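Long-range contacts in twin-arginine translocation pathway signal (Rhodoferax ferrireducens, PDB 5IM2), which probably captures an aromatic carboxylate such as benzoate, with which it copurified, as the extracellular solute-binding protein of a TRAP transporter: residues 49-55 / 82-88; 74-79 / 282-286. One frame throughout, in Å; residues are numbered along the deposited sequence.

Interaction 1: 49-55 / 82-88; sequences VTLKFHT and RIQFEAY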
ATOM      1  N   VAL A  49      14.055 -14.003  22.416  1.00 46.43           N
ATOM      2  CA  VAL A  49      14.312 -14.105  20.991  1.00 40.04           C
ATOM      3  C   VAL A  49      14.368 -12.691  20.438  1.00 37.29           C
ATOM      4  O   VAL A  49      13.567 -11.829  20.807  1.00 36.83           O
ATOM      5  CB  VAL A  49      13.249 -14.986  20.293  1.00 34.79           C
ATOM      6  CG1 VAL A  49      11.859 -14.366  20.383  1.00 39.89           C
ATOM      7  CG2 VAL A  49      13.608 -15.191  18.854  1.00 38.24           C
ATOM      8  N   THR A  50      15.345 -12.442  19.580  1.00 30.01           N
ATOM      9  CA  THR A  50      15.486 -11.147  18.936  1.00 25.88           C
ATOM     10  C   THR A  50      15.189 -11.328  17.456  1.00 23.36           C
ATOM     11  O   THR A  50      15.854 -12.114  16.777  1.00 34.86           O
ATOM     12  CB  THR A  50      16.882 -10.575  19.175  1.00 33.28           C
ATOM     13  OG1 THR A  50      17.171 -10.635  20.574  1.00 41.61           O
ATOM     14  CG2 THR A  50      16.980  -9.120  18.720  1.00 30.11           C
ATOM     15  N   LEU A  51      14.185 -10.617  16.971  1.00 24.18           N
ATOM     16  CA  LEU A  51      13.760 -10.697  15.583  1.00 21.20           C
ATOM     17  C   LEU A  51      14.229  -9.460  14.835  1.00 24.59           C
ATOM     18  O   LEU A  51      14.093  -8.338  15.330  1.00 30.84           O
ATOM     19  CB  LEU A  51      12.234 -10.811  15.494  1.00 24.25           C
ATOM     20  CG  LEU A  51      11.615 -11.999  16.221  1.00 24.65           C
ATOM     21  CD1 LEU A  51      10.106 -11.885  16.198  1.00 22.95           C
ATOM     22  CD2 LEU A  51      12.058 -13.329  15.642  1.00 22.61           C
ATOM     23  N   LYS A  52      14.753  -9.666  13.625  1.00 20.65           N
ATOM     24  CA  LYS A  52      15.159  -8.568  12.762  1.00 23.33           C
ATOM     25  C   LYS A  52      13.994  -8.128  11.885  1.00 26.93           C
ATOM     26  O   LYS A  52      13.411  -8.944  11.159  1.00 24.35           O
ATOM     27  CB  LYS A  52      16.338  -8.976  11.890  1.00 24.64           C
ATOM     28  CG  LYS A  52      17.571  -9.286  12.690  1.00 30.97           C
ATOM     29  CD  LYS A  52      18.740  -9.606  11.745  1.00 39.68           C
ATOM     30  CE  LYS A  52      19.920 -10.197  12.487  1.00 55.49           C
ATOM     31  NZ  LYS A  52      20.287 -11.512  11.896  1.00 62.45           N
ATOM     32  N   PHE A  53      13.685  -6.834  11.940  1.00 22.17           N
ATOM     33  CA  PHE A  53      12.605  -6.200  11.176  1.00 22.51           C
ATOM     34  C   PHE A  53      13.223  -5.215  10.180  1.00 24.24           C
ATOM     35  O   PHE A  53      14.071  -4.408  10.562  1.00 21.33           O
ATOM     36  CB  PHE A  53      11.664  -5.482  12.146  1.00 21.06           C
ATOM     37  CG  PHE A  53      10.461  -4.831  11.510  1.00 21.64           C
ATOM     38  CD1 PHE A  53      10.564  -3.617  10.845  1.00 19.18           C
ATOM     39  CD2 PHE A  53       9.205  -5.387  11.670  1.00 31.15           C
ATOM     40  CE1 PHE A  53       9.458  -3.004  10.302  1.00 22.29           C
ATOM     41  CE2 PHE A  53       8.089  -4.776  11.117  1.00 36.17           C
ATOM     42  CZ  PHE A  53       8.229  -3.580  10.414  1.00 25.19           C
ATOM     43  N   HIS A  54      12.838  -5.298   8.894  1.00 20.10           N
ATOM     44  CA  HIS A  54      13.403  -4.446   7.853  1.00 17.08           C
ATOM     45  C   HIS A  54      12.300  -3.850   6.993  1.00 18.11           C
ATOM     46  O   HIS A  54      11.372  -4.561   6.601  1.00 19.34           O
ATOM     47  CB  HIS A  54      14.369  -5.257   6.931  1.00 19.50           C
ATOM     48  CG  HIS A  54      15.354  -4.440   6.154  1.00 23.38           C
ATOM     49  ND1 HIS A  54      15.972  -4.940   5.028  1.00 23.20           N
ATOM     50  CD2 HIS A  54      15.891  -3.213   6.359  1.00 21.48           C
ATOM     51  CE1 HIS A  54      16.806  -4.039   4.542  1.00 23.12           C
ATOM     52  NE2 HIS A  54      16.772  -2.979   5.329  1.00 20.41           N
ATOM     53  N   THR A  55      12.439  -2.571   6.638  1.00 18.22           N
ATOM     54  CA  THR A  55      11.505  -1.948   5.703  1.00 16.05           C
ATOM     55  C   THR A  55      12.161  -0.739   5.057  1.00 16.12           C
ATOM     56  O   THR A  55      13.303  -0.378   5.364  1.00 17.79           O
ATOM     57  CB  THR A  55      10.203  -1.559   6.429  1.00 16.96           C
ATOM     58  OG1 THR A  55       9.227  -1.074   5.499  1.00 17.71           O
ATOM     59  CG2 THR A  55      10.447  -0.487   7.478  1.00 18.84           C
ATOM     60  N   ARG A  82      10.086 -10.843  26.322  1.00 36.27           N
ATOM     61  CA  ARG A  82      10.789 -12.021  25.833  1.00 29.46           C
ATOM     62  C   ARG A  82      11.007 -11.960  24.335  1.00 35.07           C
ATOM     63  O   ARG A  82      11.923 -12.615  23.827  1.00 36.73           O
ATOM     64  CB  ARG A  82      10.037 -13.290  26.194  1.00 30.79           C
ATOM     65  CG  ARG A  82       9.868 -13.449  27.679  1.00 30.79           C
ATOM     66  CD  ARG A  82       9.933 -14.880  28.119  1.00 48.56           C
ATOM     67  NE  ARG A  82       8.961 -15.752  27.472  1.00 53.73           N
ATOM     68  CZ  ARG A  82       7.646 -15.690  27.657  1.00 69.67           C
ATOM     69  NH1 ARG A  82       7.111 -14.772  28.446  1.00 82.93           N
ATOM     70  NH2 ARG A  82       6.860 -16.550  27.034  1.00 80.18           N
ATOM     71  N   ILE A  83      10.181 -11.203  23.618  1.00 25.43           N
ATOM     72  CA  ILE A  83      10.390 -10.958  22.196  1.00 25.89           C
ATOM     73  C   ILE A  83      10.945  -9.549  22.036  1.00 32.33           C
ATOM     74  O   ILE A  83      10.284  -8.564  22.389  1.00 29.86           O
ATOM     75  CB  ILE A  83       9.105 -11.125  21.378  1.00 27.86           C
ATOM     76  CG1 ILE A  83       8.454 -12.494  21.610  1.00 36.05           C
ATOM     77  CG2 ILE A  83       9.432 -10.927  19.887  1.00 26.26           C
ATOM     78  CD1 ILE A  83       7.089 -12.643  20.909  1.00 35.30           C
ATOM     79  N   GLN A  84      12.155  -9.452  21.497  1.00 25.16           N
ATOM     80  CA  GLN A  84      12.804  -8.179  21.248  1.00 24.38           C
ATOM     81  C   GLN A  84      13.075  -8.052  19.754  1.00 25.42           C
ATOM     82  O   GLN A  84      13.179  -9.050  19.044  1.00 31.48           O
ATOM     83  CB  GLN A  84      14.118  -8.050  22.017  1.00 36.26           C
ATOM     84  CG  GLN A  84      13.945  -8.042  23.542  1.00 51.81           C
ATOM     85  CD  GLN A  84      13.083  -6.889  24.019  1.00 78.36           C
ATOM     86  OE1 GLN A  84      13.123  -5.793  23.457  1.00 84.19           O
ATOM     87  NE2 GLN A  84      12.289  -7.134  25.055  1.00 92.68           N
ATOM     88  N   PHE A  85      13.193  -6.820  19.282  1.00 25.70           N
ATOM     89  CA  PHE A  85      13.425  -6.573  17.866  1.00 26.33           C
ATOM     90  C   PHE A  85      14.691  -5.765  17.647  1.00 33.69           C
ATOM     91  O   PHE A  85      14.972  -4.817  18.390  1.00 28.40           O
ATOM     92  CB  PHE A  85      12.280  -5.830  17.266  1.00 25.22           C
ATOM     93  CG  PHE A  85      10.991  -6.602  17.270  1.00 24.04           C
ATOM     94  CD1 PHE A  85      10.131  -6.542  18.364  1.00 27.98           C
ATOM     95  CD2 PHE A  85      10.637  -7.377  16.179  1.00 21.28           C
ATOM     96  CE1 PHE A  85       8.955  -7.230  18.372  1.00 25.64           C
ATOM     97  CE2 PHE A  85       9.448  -8.089  16.179  1.00 22.91           C
ATOM     98  CZ  PHE A  85       8.605  -8.012  17.278  1.00 25.31           C
ATOM     99  N   GLU A  86      15.446  -6.150  16.617  1.00 29.77           N
ATOM    100  CA  GLU A  86      16.446  -5.281  16.003  1.00 25.98           C
ATOM    101  C   GLU A  86      15.799  -4.787  14.725  1.00 30.83           C
ATOM    102  O   GLU A  86      15.609  -5.562  13.779  1.00 29.03           O
ATOM    103  CB  GLU A  86      17.762  -6.001  15.723  1.00 30.68           C
ATOM    104  CG  GLU A  86      18.516  -6.338  16.977  1.00 38.82           C
ATOM    105  CD  GLU A  86      19.777  -7.094  16.690  1.00 47.72           C
ATOM    106  OE1 GLU A  86      19.747  -7.960  15.785  1.00 46.07           O
ATOM    107  OE2 GLU A  86      20.792  -6.814  17.361  1.00 61.47           O
ATOM    108  N   ALA A  87      15.378  -3.530  14.738  1.00 23.08           N
ATOM    109  CA  ALA A  87      14.546  -2.973  13.689  1.00 23.73           C
ATOM    110  C   ALA A  87      15.379  -2.059  12.802  1.00 21.66           C
ATOM    111  O   ALA A  87      16.168  -1.261  13.296  1.00 23.79           O
ATOM    112  CB  ALA A  87      13.377  -2.198  14.282  1.00 26.83           C
ATOM    113  N   TYR A  88      15.125  -2.118  11.502  1.00 19.47           N
ATOM    114  CA  TYR A  88      15.920  -1.375  10.521  1.00 22.66           C
ATOM    115  C   TYR A  88      15.010  -0.668   9.524  1.00 21.35           C
ATOM    116  O   TYR A  88      14.382  -1.341   8.676  1.00 18.89           O
ATOM    117  CB  TYR A  88      16.874  -2.317   9.817  1.00 21.57           C
ATOM    118  CG  TYR A  88      17.838  -2.949  10.786  1.00 22.25           C
ATOM    119  CD1 TYR A  88      18.915  -2.234  11.278  1.00 22.70           C
ATOM    120  CD2 TYR A  88      17.653  -4.242  11.231  1.00 21.77           C
ATOM    121  CE1 TYR A  88      19.806  -2.804  12.168  1.00 23.96           C
ATOM    122  CE2 TYR A  88      18.548  -4.824  12.116  1.00 22.93           C
ATOM    123  CZ  TYR A  88      19.613  -4.089  12.592  1.00 23.99           C
ATOM    124  OH  TYR A  88      20.526  -4.625  13.491  1.00 26.29           O
TER
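Seven backbone hydrogen bonds join Val49–Thr55 to Arg82–Tyr88, a worked example of how two parallel strands share their amides. The N-H of Val49 starts the series at Arg82 O, and donors then alternate between the strands until Thr55 N reaches Tyr88 O. The bond from Gln84 N to Val49 O is 2.8 Å long and almost straight, 179° at the hydrogen. Farther along, Tyr88 N comes within 2.7 Å of Phe53 O but is bent to 139°. Several carbonyls also receive a CA-H, as where Thr50 CA lies 3.1 Å from Gln84 O. At the far end Tyr88 O sits in the plane of the His54 ring, 3.3 Å from CD2 at its edge, while His54 ND1 is held by Gln103.

One face of the pair carries Val49, Leu51, Phe53, Ile83, Phe85 and Ala87. Leu51 and Phe85 run side by side, with CB of Leu51 3.8 Å from CD2 of the ring, and Leu51 CD1 bridges to Ile83 CG2 at 3.9 Å. Helix 62-78, the crossover of this beta-alpha-beta unit, packs against the same face through Met72 and Trp64, and Leu279 of helix 277-285 lies over Val49 and Ile83. On the opposite face of the sheet Thr50 CG2, placed opposite the backbone N (chi1 to OG1 -50°), slants across Glu86, 3.6 Å from CG. The charged ends of Lys52 and Glu86 stay apart, NZ 5.3 Å from OE1.

The chemistry is thus divided: main-chain bonds hold the strands together, apolar side chains line the helix-covered face, and Lys52 and Glu86 would attract only loosely.

Interaction 2: 74-79 / 282-286; sequences KVSKES and IIDNN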
ATOM      1  N   LYS A  74       3.955  -3.389  21.074  1.00 25.03           N
ATOM      2  CA  LYS A  74       2.840  -4.169  21.609  1.00 27.70           C
ATOM      3  C   LYS A  74       3.224  -5.634  21.736  1.00 20.36           C
ATOM      4  O   LYS A  74       2.959  -6.275  22.763  1.00 25.65           O
ATOM      5  CB  LYS A  74       1.613  -3.958  20.699  1.00 30.29           C
ATOM      6  CG  LYS A  74       0.408  -4.867  20.936  1.00 44.19           C
ATOM      7  CD  LYS A  74      -0.913  -4.077  21.028  1.00 61.28           C
ATOM      8  CE  LYS A  74      -1.791  -4.205  19.780  1.00 70.25           C
ATOM      9  NZ  LYS A  74      -3.250  -4.317  20.125  1.00 70.25           N
ATOM     10  N   VAL A  75       3.893  -6.179  20.715  1.00 19.83           N
ATOM     11  CA  VAL A  75       4.378  -7.560  20.789  1.00 23.72           C
ATOM     12  C   VAL A  75       5.402  -7.717  21.908  1.00 25.56           C
ATOM     13  O   VAL A  75       5.372  -8.697  22.668  1.00 24.90           O
ATOM     14  CB  VAL A  75       4.947  -7.985  19.428  1.00 21.04           C
ATOM     15  CG1 VAL A  75       5.678  -9.344  19.547  1.00 22.05           C
ATOM     16  CG2 VAL A  75       3.825  -8.009  18.392  1.00 17.78           C
ATOM     17  N   SER A  76       6.350  -6.786  22.018  1.00 24.74           N
ATOM     18  CA  SER A  76       7.328  -6.898  23.091  1.00 22.65           C
ATOM     19  C   SER A  76       6.656  -6.824  24.454  1.00 23.92           C
ATOM     20  O   SER A  76       6.916  -7.654  25.336  1.00 30.15           O
ATOM     21  CB  SER A  76       8.383  -5.811  22.941  1.00 30.06           C
ATOM     22  OG  SER A  76       9.266  -6.177  21.909  1.00 39.01           O
ATOM     23  N   LYS A  77       5.784  -5.835  24.648  1.00 22.91           N
ATOM     24  CA  LYS A  77       5.140  -5.653  25.955  1.00 24.21           C
ATOM     25  C   LYS A  77       4.285  -6.857  26.323  1.00 25.82           C
ATOM     26  O   LYS A  77       4.337  -7.347  27.459  1.00 26.06           O
ATOM     27  CB  LYS A  77       4.298  -4.377  25.935  1.00 31.59           C
ATOM     28  CG  LYS A  77       3.191  -4.321  26.986  1.00 54.14           C
ATOM     29  CD  LYS A  77       2.327  -3.083  26.814  1.00 66.87           C
ATOM     30  CE  LYS A  77       2.566  -2.078  27.933  1.00 70.34           C
ATOM     31  NZ  LYS A  77       2.094  -2.594  29.244  1.00 66.55           N
ATOM     32  N   GLU A  78       3.496  -7.359  25.369  1.00 26.75           N
ATOM     33  CA  GLU A  78       2.629  -8.499  25.634  1.00 30.79           C
ATOM     34  C   GLU A  78       3.431  -9.764  25.937  1.00 32.48           C
ATOM     35  O   GLU A  78       2.926 -10.667  26.625  1.00 32.95           O
ATOM     36  CB  GLU A  78       1.691  -8.697  24.437  1.00 34.26           C
ATOM     37  CG  GLU A  78       0.551  -9.677  24.675  1.00 47.65           C
ATOM     38  CD  GLU A  78      -0.294  -9.940  23.417  1.00 46.79           C
ATOM     39  OE1 GLU A  78      -0.378  -9.037  22.543  1.00 35.05           O
ATOM     40  OE2 GLU A  78      -0.874 -11.053  23.317  1.00 35.19           O
ATOM     41  N   SER A  79       4.677  -9.838  25.472  1.00 27.82           N
ATOM     42  CA  SER A  79       5.545 -10.971  25.764  1.00 27.66           C
ATOM     43  C   SER A  79       6.379 -10.764  27.023  1.00 32.39           C
ATOM     44  O   SER A  79       7.254 -11.580  27.312  1.00 32.39           O
ATOM     45  CB  SER A  79       6.465 -11.252  24.564  1.00 36.87           C
ATOM     46  OG  SER A  79       7.474 -10.258  24.426  1.00 32.09           O
ATOM     47  N   ILE A 282       1.754 -15.144  20.961  1.00 24.11           N
ATOM     48  CA  ILE A 282       1.778 -13.682  21.010  1.00 26.26           C
ATOM     49  C   ILE A 282       1.845 -13.118  19.602  1.00 22.76           C
ATOM     50  O   ILE A 282       1.130 -12.171  19.251  1.00 20.15           O
ATOM     51  CB  ILE A 282       2.961 -13.178  21.863  1.00 26.12           C
ATOM     52  CG1 ILE A 282       2.879 -13.711  23.299  1.00 41.67           C
ATOM     53  CG2 ILE A 282       3.018 -11.642  21.858  1.00 28.83           C
ATOM     54  CD1 ILE A 282       1.728 -13.173  24.074  1.00 51.89           C
ATOM     55  N   ILE A 283       2.724 -13.675  18.773  1.00 23.59           N
ATOM     56  CA  ILE A 283       2.771 -13.263  17.373  1.00 21.46           C
ATOM     57  C   ILE A 283       1.402 -13.456  16.717  1.00 21.63           C
ATOM     58  O   ILE A 283       0.894 -12.558  16.029  1.00 21.74           O
ATOM     59  CB  ILE A 283       3.882 -14.028  16.625  1.00 19.24           C
ATOM     60  CG1 ILE A 283       5.268 -13.590  17.100  1.00 25.14           C
ATOM     61  CG2 ILE A 283       3.812 -13.799  15.122  1.00 24.79           C
ATOM     62  CD1 ILE A 283       5.635 -12.148  16.810  1.00 31.74           C
ATOM     63  N   ASP A 284       0.777 -14.629  16.928  1.00 21.87           N
ATOM     64  CA  ASP A 284      -0.530 -14.906  16.316  1.00 20.01           C
ATOM     65  C   ASP A 284      -1.595 -13.915  16.789  1.00 20.82           C
ATOM     66  O   ASP A 284      -2.450 -13.482  16.001  1.00 21.73           O
ATOM     67  CB  ASP A 284      -0.983 -16.328  16.632  1.00 26.14           C
ATOM     68  CG  ASP A 284      -0.210 -17.378  15.892  1.00 28.10           C
ATOM     69  OD1 ASP A 284       0.499 -17.043  14.916  1.00 30.96           O
ATOM     70  OD2 ASP A 284      -0.343 -18.557  16.283  1.00 28.25           O
ATOM     71  N   ASN A 285      -1.561 -13.550  18.070  1.00 22.85           N
ATOM     72  CA  ASN A 285      -2.507 -12.584  18.621  1.00 20.31           C
ATOM     73  C   ASN A 285      -2.379 -11.220  17.951  1.00 23.65           C
ATOM     74  O   ASN A 285      -3.323 -10.414  17.977  1.00 22.80           O
ATOM     75  CB  ASN A 285      -2.266 -12.410  20.127  1.00 22.64           C
ATOM     76  CG  ASN A 285      -2.663 -13.616  20.964  1.00 27.10           C
ATOM     77  OD1 ASN A 285      -3.376 -14.523  20.525  1.00 27.68           O
ATOM     78  ND2 ASN A 285      -2.222 -13.603  22.213  1.00 30.68           N
ATOM     79  N   ASN A 286      -1.222 -10.943  17.368  1.00 22.69           N
ATOM     80  CA  ASN A 286      -0.929  -9.690  16.700  1.00 19.64           C
ATOM     81  C   ASN A 286      -0.791  -9.898  15.200  1.00 19.21           C
ATOM     82  O   ASN A 286      -0.052  -9.184  14.528  1.00 20.55           O
ATOM     83  CB  ASN A 286       0.325  -9.080  17.309  1.00 20.64           C
ATOM     84  CG  ASN A 286       0.056  -8.550  18.692  1.00 21.04           C
ATOM     85  OD1 ASN A 286      -0.517  -7.468  18.844  1.00 23.77           O
ATOM     86  ND2 ASN A 286       0.398  -9.340  19.716  1.00 21.06           N
TER
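Glu78 reaches Asn285 and Asn286 because its chain is stretched out, CG anti to the backbone N (chi1 -169°) and the next torsion also extended, which carries the carboxylate from helix 62-78 across to these two asparagines. Asn286 comes from the opposite direction, its CG anti to the carbonyl carbon and beside its own N.

Each carboxylate oxygen then takes one amide. Asn286 ND2 gives a bond of 2.9 Å to Glu78 OE1, approaching from above the carboxylate plane, whereas Asn285 ND2 meets Glu78 OE2 at 3.1 Å, nearly in line with its C-O bond. The Asn285 amide lies almost coplanar with the carboxylate, 12° apart; that of Asn286 is turned by 57°. Asn286 ND2 also donates back to Ile282 O, 3.0 Å away and four residues earlier in the chain; both acceptors lie near the amide plane, and together they fix its rotation. This leaves OD1 facing the aliphatic part of Lys74, 3.5 Å from CG.

Alongside, Ile282 and Glu78 slide past each other in opposite directions, Ile282 CD1 3.4 Å from Glu78 OE2. Val75 fills the inner side: CG1 touches Ile283 CD1 at 3.9 Å, and CG2 rests against CB and CG of Asn286. Replacing Asn286 by an alanine is likely to leave Glu78 OE1 without its amide donor and to open a gap between Val75 CG2 and the Lys74 chain, where the amide now sits.

As an illustration of helix-to-helix docking, the contact shows neutral amides gripping a carboxylate at both oxygens, a pairing that would probably steady the negative charge while valine and isoleucine methyls close the space alongside.

Helix 62-78 belongs to both contacts: it is the crossover between the strands of interaction 1 and supplies one partner of interaction 2. The two sites touch through Ser76 OG and Ile83 O and through Val75 CG1, which also packs on Ile83 and Phe85, so one valine faces both the sheet and helix 277-285. Both are partly buried, yet they differ in chemistry. Interaction 1, the larger at 666 Å², lies at one edge of the five-stranded sheet and depends on repeated main-chain bonds. Interaction 2 buries 347 Å² and brings together residues 203 positions apart, using side-chain amides and a carboxylate beside a small apolar patch.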